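Local coordinates for DUF1780 domain-containing protein (Pseudomonas aeruginosa, PDB 1Y0K) that is of unknown function but belongs to the PD-(D/E)XK nuclease clan and may act as an endonuclease, at residues F67-F71 against T121-K125; R31-Q35 against Q47-A51. All coordinates share one frame; numbering follows the deposited sequence.

Interaction 1 (F67-F71 against T121-K125)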
loop_
_atom_site.group_PDB
_atom_site.type_symbol
_atom_site.label_atom_id
_atom_site.label_comp_id
_atom_site.label_asym_id
_atom_site.label_seq_id
_atom_site.Cartn_x
_atom_site.Cartn_y
_atom_site.Cartn_z
ATOM N N PHE A 67 0.953 -10.745 -3.483
ATOM C CA PHE A 67 0.703 -9.304 -3.441
ATOM C C PHE A 67 -0.018 -8.831 -4.683
ATOM O O PHE A 67 0.510 -8.930 -5.801
ATOM C CB PHE A 67 2.008 -8.523 -3.285
ATOM C CG PHE A 67 2.584 -8.544 -1.888
ATOM C CD1 PHE A 67 1.822 -8.136 -0.788
ATOM C CD2 PHE A 67 3.898 -8.921 -1.687
ATOM C CE1 PHE A 67 2.364 -8.139 0.502
ATOM C CE2 PHE A 67 4.462 -8.906 -0.411
ATOM C CZ PHE A 67 3.689 -8.525 0.688
ATOM N N GLU A 68 -1.229 -8.308 -4.464
ATOM C CA GLU A 68 -2.036 -7.688 -5.500
ATOM C C GLU A 68 -1.858 -6.180 -5.328
ATOM O O GLU A 68 -2.381 -5.582 -4.386
ATOM C CB GLU A 68 -3.492 -8.122 -5.319
ATOM C CG GLU A 68 -4.539 -7.388 -6.157
ATOM C CD GLU A 68 -4.563 -7.819 -7.594
ATOM O OE1 GLU A 68 -3.661 -8.587 -8.026
ATOM O OE2 GLU A 68 -5.511 -7.383 -8.295
ATOM N N VAL A 69 -1.086 -5.591 -6.226
ATOM C CA VAL A 69 -0.594 -4.221 -6.032
ATOM C C VAL A 69 -1.445 -3.214 -6.798
ATOM O O VAL A 69 -1.722 -3.397 -7.990
ATOM C CB VAL A 69 0.884 -4.120 -6.467
ATOM C CG1 VAL A 69 1.387 -2.673 -6.406
ATOM C CG2 VAL A 69 1.740 -5.041 -5.580
ATOM N N PHE A 70 -1.877 -2.157 -6.116
ATOM C CA PHE A 70 -2.594 -1.092 -6.815
ATOM C C PHE A 70 -2.151 0.286 -6.340
ATOM O O PHE A 70 -1.552 0.416 -5.276
ATOM C CB PHE A 70 -4.112 -1.287 -6.732
ATOM C CG PHE A 70 -4.691 -1.132 -5.349
ATOM C CD1 PHE A 70 -5.411 0.017 -5.012
ATOM C CD2 PHE A 70 -4.556 -2.150 -4.396
ATOM C CE1 PHE A 70 -5.990 0.158 -3.740
ATOM C CE2 PHE A 70 -5.116 -2.014 -3.106
ATOM C CZ PHE A 70 -5.828 -0.858 -2.779
ATOM N N PHE A 71 -2.426 1.298 -7.159
ATOM C CA PHE A 71 -1.944 2.654 -6.914
ATOM C C PHE A 71 -3.090 3.598 -6.629
ATOM O O PHE A 71 -4.109 3.599 -7.345
ATOM C CB PHE A 71 -1.098 3.140 -8.092
ATOM C CG PHE A 71 0.128 2.305 -8.317
ATOM C CD1 PHE A 71 0.053 1.112 -9.045
ATOM C CD2 PHE A 71 1.355 2.696 -7.787
ATOM C CE1 PHE A 71 1.191 0.311 -9.228
ATOM C CE2 PHE A 71 2.496 1.910 -7.973
ATOM C CZ PHE A 71 2.404 0.717 -8.700
ATOM N N THR A 121 -11.164 1.674 -6.029
ATOM C CA THR A 121 -10.418 0.607 -6.689
ATOM C C THR A 121 -10.721 -0.754 -6.064
ATOM O O THR A 121 -10.925 -1.737 -6.780
ATOM C CB THR A 121 -8.902 0.922 -6.689
ATOM O OG1 THR A 121 -8.688 2.081 -7.501
ATOM C CG2 THR A 121 -8.104 -0.224 -7.286
ATOM N N LEU A 122 -10.758 -0.812 -4.734
ATOM C CA LEU A 122 -11.068 -2.077 -4.062
ATOM C C LEU A 122 -12.456 -2.617 -4.430
ATOM O O LEU A 122 -12.611 -3.825 -4.615
ATOM C CB LEU A 122 -10.881 -1.982 -2.553
ATOM C CG LEU A 122 -9.400 -1.944 -2.119
ATOM C CD1 LEU A 122 -9.305 -1.758 -0.625
ATOM C CD2 LEU A 122 -8.645 -3.233 -2.525
ATOM N N ARG A 123 -13.441 -1.723 -4.562
ATOM C CA ARG A 123 -14.794 -2.120 -4.999
ATOM C C ARG A 123 -14.785 -2.720 -6.410
ATOM O O ARG A 123 -15.432 -3.744 -6.654
ATOM C CB ARG A 123 -15.760 -0.931 -4.942
ATOM C CG ARG A 123 -16.067 -0.484 -3.515
ATOM C CD ARG A 123 -16.826 0.839 -3.474
ATOM N NE ARG A 123 -16.933 1.344 -2.104
ATOM C CZ ARG A 123 -16.967 2.633 -1.777
ATOM N NH1 ARG A 123 -16.904 3.572 -2.714
ATOM N NH2 ARG A 123 -17.049 2.985 -0.503
ATOM N N LYS A 124 -14.050 -2.081 -7.320
ATOM C CA LYS A 124 -13.945 -2.543 -8.706
ATOM C C LYS A 124 -13.266 -3.906 -8.770
ATOM O O LYS A 124 -13.734 -4.816 -9.473
ATOM C CB LYS A 124 -13.171 -1.545 -9.568
ATOM C CG LYS A 124 -13.887 -0.229 -9.857
ATOM C CD LYS A 124 -13.007 0.658 -10.751
ATOM C CE LYS A 124 -13.699 1.972 -11.129
ATOM N NZ LYS A 124 -14.749 1.792 -12.181
ATOM N N LYS A 125 -12.163 -4.053 -8.033
ATOM C CA LYS A 125 -11.473 -5.358 -7.967
ATOM C C LYS A 125 -12.355 -6.455 -7.387
ATOM O O LYS A 125 -12.469 -7.540 -7.967
ATOM C CB LYS A 125 -10.199 -5.270 -7.128
ATOM C CG LYS A 125 -9.056 -4.531 -7.760
ATOM C CD LYS A 125 -7.805 -4.752 -6.902
ATOM C CE LYS A 125 -6.571 -4.101 -7.495
ATOM N NZ LYS A 125 -6.175 -4.706 -8.800
HETATM O O HOH W 1 -2.943 -5.152 -9.417
HETATM O O HOH W 2 -6.909 3.869 -6.668
#

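Interaction 2 (R31-Q35 against Q47-A51)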
loop_
_atom_site.group_PDB
_atom_site.type_symbol
_atom_site.label_atom_id
_atom_site.label_comp_id
_atom_site.label_asym_id
_atom_site.label_seq_id
_atom_site.Cartn_x
_atom_site.Cartn_y
_atom_site.Cartn_z
ATOM N N ARG A 31 6.831 -4.691 -8.295
ATOM C CA ARG A 31 7.886 -5.262 -7.451
ATOM C C ARG A 31 8.522 -4.175 -6.574
ATOM O O ARG A 31 8.796 -4.394 -5.389
ATOM C CB ARG A 31 8.954 -5.944 -8.306
ATOM C CG ARG A 31 9.848 -6.878 -7.505
ATOM C CD ARG A 31 11.225 -7.009 -8.109
ATOM N NE ARG A 31 11.891 -5.715 -8.087
ATOM C CZ ARG A 31 12.104 -4.962 -9.154
ATOM N NH1 ARG A 31 12.676 -3.777 -9.014
ATOM N NH2 ARG A 31 11.748 -5.392 -10.357
ATOM N N TRP A 32 8.725 -2.996 -7.152
ATOM C CA TRP A 32 9.305 -1.875 -6.423
ATOM C C TRP A 32 8.423 -1.545 -5.214
ATOM O O TRP A 32 8.937 -1.354 -4.123
ATOM C CB TRP A 32 9.465 -0.668 -7.366
ATOM C CG TRP A 32 9.925 0.638 -6.733
ATOM C CD1 TRP A 32 11.202 1.105 -6.661
ATOM C CD2 TRP A 32 9.091 1.649 -6.151
ATOM N NE1 TRP A 32 11.226 2.341 -6.040
ATOM C CE2 TRP A 32 9.941 2.698 -5.722
ATOM C CE3 TRP A 32 7.703 1.769 -5.944
ATOM C CZ2 TRP A 32 9.450 3.851 -5.094
ATOM C CZ3 TRP A 32 7.207 2.924 -5.321
ATOM C CH2 TRP A 32 8.084 3.953 -4.905
ATOM N N VAL A 33 7.103 -1.507 -5.403
ATOM C CA VAL A 33 6.182 -1.244 -4.282
ATOM C C VAL A 33 6.359 -2.295 -3.177
ATOM O O VAL A 33 6.453 -1.962 -1.987
ATOM C CB VAL A 33 4.710 -1.204 -4.742
ATOM C CG1 VAL A 33 3.771 -1.160 -3.543
ATOM C CG2 VAL A 33 4.469 0.021 -5.636
ATOM N N CYS A 34 6.399 -3.562 -3.575
ATOM C CA CYS A 34 6.611 -4.650 -2.623
ATOM C C CYS A 34 7.931 -4.466 -1.870
ATOM O O CYS A 34 7.974 -4.628 -0.658
ATOM C CB CYS A 34 6.572 -6.005 -3.335
ATOM S SG CYS A 34 4.932 -6.388 -4.018
ATOM N N GLN A 35 9.005 -4.131 -2.581
ATOM C CA GLN A 35 10.289 -3.918 -1.899
ATOM C C GLN A 35 10.218 -2.788 -0.881
ATOM O O GLN A 35 10.712 -2.935 0.234
ATOM C CB GLN A 35 11.403 -3.641 -2.902
ATOM C CG GLN A 35 11.887 -4.880 -3.626
ATOM C CD GLN A 35 13.118 -4.582 -4.461
ATOM O OE1 GLN A 35 14.117 -4.061 -3.958
ATOM N NE2 GLN A 35 13.050 -4.897 -5.729
ATOM N N GLN A 47 16.736 -10.649 -4.012
ATOM C CA GLN A 47 16.062 -10.288 -5.258
ATOM C C GLN A 47 15.311 -11.465 -5.878
ATOM O O GLN A 47 14.234 -11.288 -6.451
ATOM C CB GLN A 47 17.061 -9.719 -6.270
ATOM C CG GLN A 47 16.433 -8.778 -7.272
ATOM C CD GLN A 47 15.860 -7.532 -6.612
ATOM O OE1 GLN A 47 16.490 -6.919 -5.739
ATOM N NE2 GLN A 47 14.656 -7.161 -7.017
ATOM N N GLU A 48 15.891 -12.658 -5.755
ATOM C CA GLU A 48 15.312 -13.902 -6.274
ATOM C C GLU A 48 13.996 -14.303 -5.588
ATOM O O GLU A 48 13.258 -15.149 -6.102
ATOM C CB GLU A 48 16.326 -15.047 -6.144
ATOM C CG GLU A 48 16.981 -15.140 -4.768
ATOM C CD GLU A 48 18.332 -14.401 -4.667
ATOM O OE1 GLU A 48 18.522 -13.317 -5.286
ATOM O OE2 GLU A 48 19.213 -14.920 -3.944
ATOM N N ASP A 49 13.702 -13.704 -4.433
ATOM C CA ASP A 49 12.471 -14.012 -3.705
ATOM C C ASP A 49 11.180 -13.538 -4.385
ATOM O O ASP A 49 10.103 -14.016 -4.043
ATOM C CB ASP A 49 12.505 -13.462 -2.280
ATOM C CG ASP A 49 13.585 -14.096 -1.422
ATOM O OD1 ASP A 49 13.963 -15.261 -1.678
ATOM O OD2 ASP A 49 14.033 -13.423 -0.468
ATOM N N PHE A 50 11.278 -12.584 -5.309
ATOM C CA PHE A 50 10.092 -12.079 -6.007
ATOM C C PHE A 50 9.861 -12.838 -7.306
ATOM O O PHE A 50 10.804 -13.089 -8.062
ATOM C CB PHE A 50 10.234 -10.583 -6.292
ATOM C CG PHE A 50 10.536 -9.773 -5.076
ATOM C CD1 PHE A 50 11.845 -9.414 -4.772
ATOM C CD2 PHE A 50 9.515 -9.404 -4.206
ATOM C CE1 PHE A 50 12.129 -8.685 -3.635
ATOM C CE2 PHE A 50 9.789 -8.676 -3.071
ATOM C CZ PHE A 50 11.099 -8.314 -2.780
ATOM N N ALA A 51 8.610 -13.199 -7.557
ATOM C CA ALA A 51 8.242 -13.875 -8.790
ATOM C C ALA A 51 6.867 -13.425 -9.259
ATOM O O ALA A 51 6.048 -12.957 -8.463
ATOM C CB ALA A 51 8.277 -15.385 -8.599
#

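Interaction 1 (F67-F71 against T121-K125)
Phe70 meets three side chains of helix 119-132 at different parts of its side chain. With CG between the backbone N and the carbonyl carbon (chi1 67°), the ring lies across Thr121 and Leu122. Thr121 slides past it in the opposite direction, bringing CG2 within 3.5 Å of Phe70 CD1, while Leu122 crosses at about a right angle and rests CD2 3.7 Å from Phe70 CZ. Lys125 brings its CE to the base of the phenylalanine, 3.8 Å from Phe70 CB. A flat, apolar ring suits this place between helix and sheet. In what is probably a PD-(D/E)XK-type alpha/beta core, strand 65-73 is an inner strand of the mixed sheet and helix 119-132 covers one face. Glu68, two residues before Phe70, points to that same face. Lys125 stays extended until its last torsion (chi4 -65°), which turns NZ to a salt bridge 2.8 Å from Glu68 OE2, although that oxygen's position is less certain. Asp59, close to this buried carboxylate, and Glu68 fall where the clan's motif acids would be expected, with Phe70 in the lysine position; Lys125 NZ may take up that place. One water links Thr121 OG1 to Phe71 O.

Interaction 2 (R31-Q35 against Q47-A51)
Helix 26-40 brings Arg31 opposite Phe50, their CA atoms 7.3 Å apart, just where the chain leaves a short 3-10 turn (residues 47-49). Phe50 directs its ring at the helix and meets the aliphatic parts of Arg31, Cys34 and Gln35, which share one flank of the helix through their i, i+3, i+4 spacing and all lie on the same side of the ring plane. Arg31 CG makes an off-centre CH-pi contact, 4.3 Å from the ring centroid and 28° off the ring normal. Farther out along the ring, Gln35 CG approaches Phe50 CZ to 3.6 Å, and Cys34 adds a looser apolar touch through CB, 4.2 Å from Phe50 CE2. In the fold, Phe50 lies on the short, weakly bonded edge strand 50-51, antiparallel to strand 60-62, and Tyr45 and Phe62 also meet its ring; a large aromatic can thus join edge strand to helix. Arg31 suits the border of this apolar patch because its CG packs on the ring while the chain, bending at chi3 (63°), carries the guanidinium away from it to where NH2 forms a salt bridge with Asp28 of the same helix. Gln47 crosses Arg31 at about a right angle, the amide and guanidinium planes 77° apart. Gln47 NE2 lies 3.3 Å from Arg31 NE, but both are donors, so this is proximity without a hydrogen bond.

In the fold
Both segments of interaction 2 precede those of interaction 1 in the chain; the contact centres lie about 18 Å apart, and the same mixed sheet serves both. Strand 65-73 connects them directly: Glu68 and Phe70 face helix 119-132, whereas Val69 and Phe71 face helix 26-40. There, Phe67 and Val69 pack on Cys34, with Phe67 CD2 3.6 Å from Cys34 SG, and Phe71 and Val69 meet Val33. Helix 26-40 therefore packs on the inner strand and, through interaction 2, reaches outward to edge strand 50-51. The sheet is sandwiched between helices, an arrangement consistent with the PD-(D/E)XK clan to which the protein is assigned.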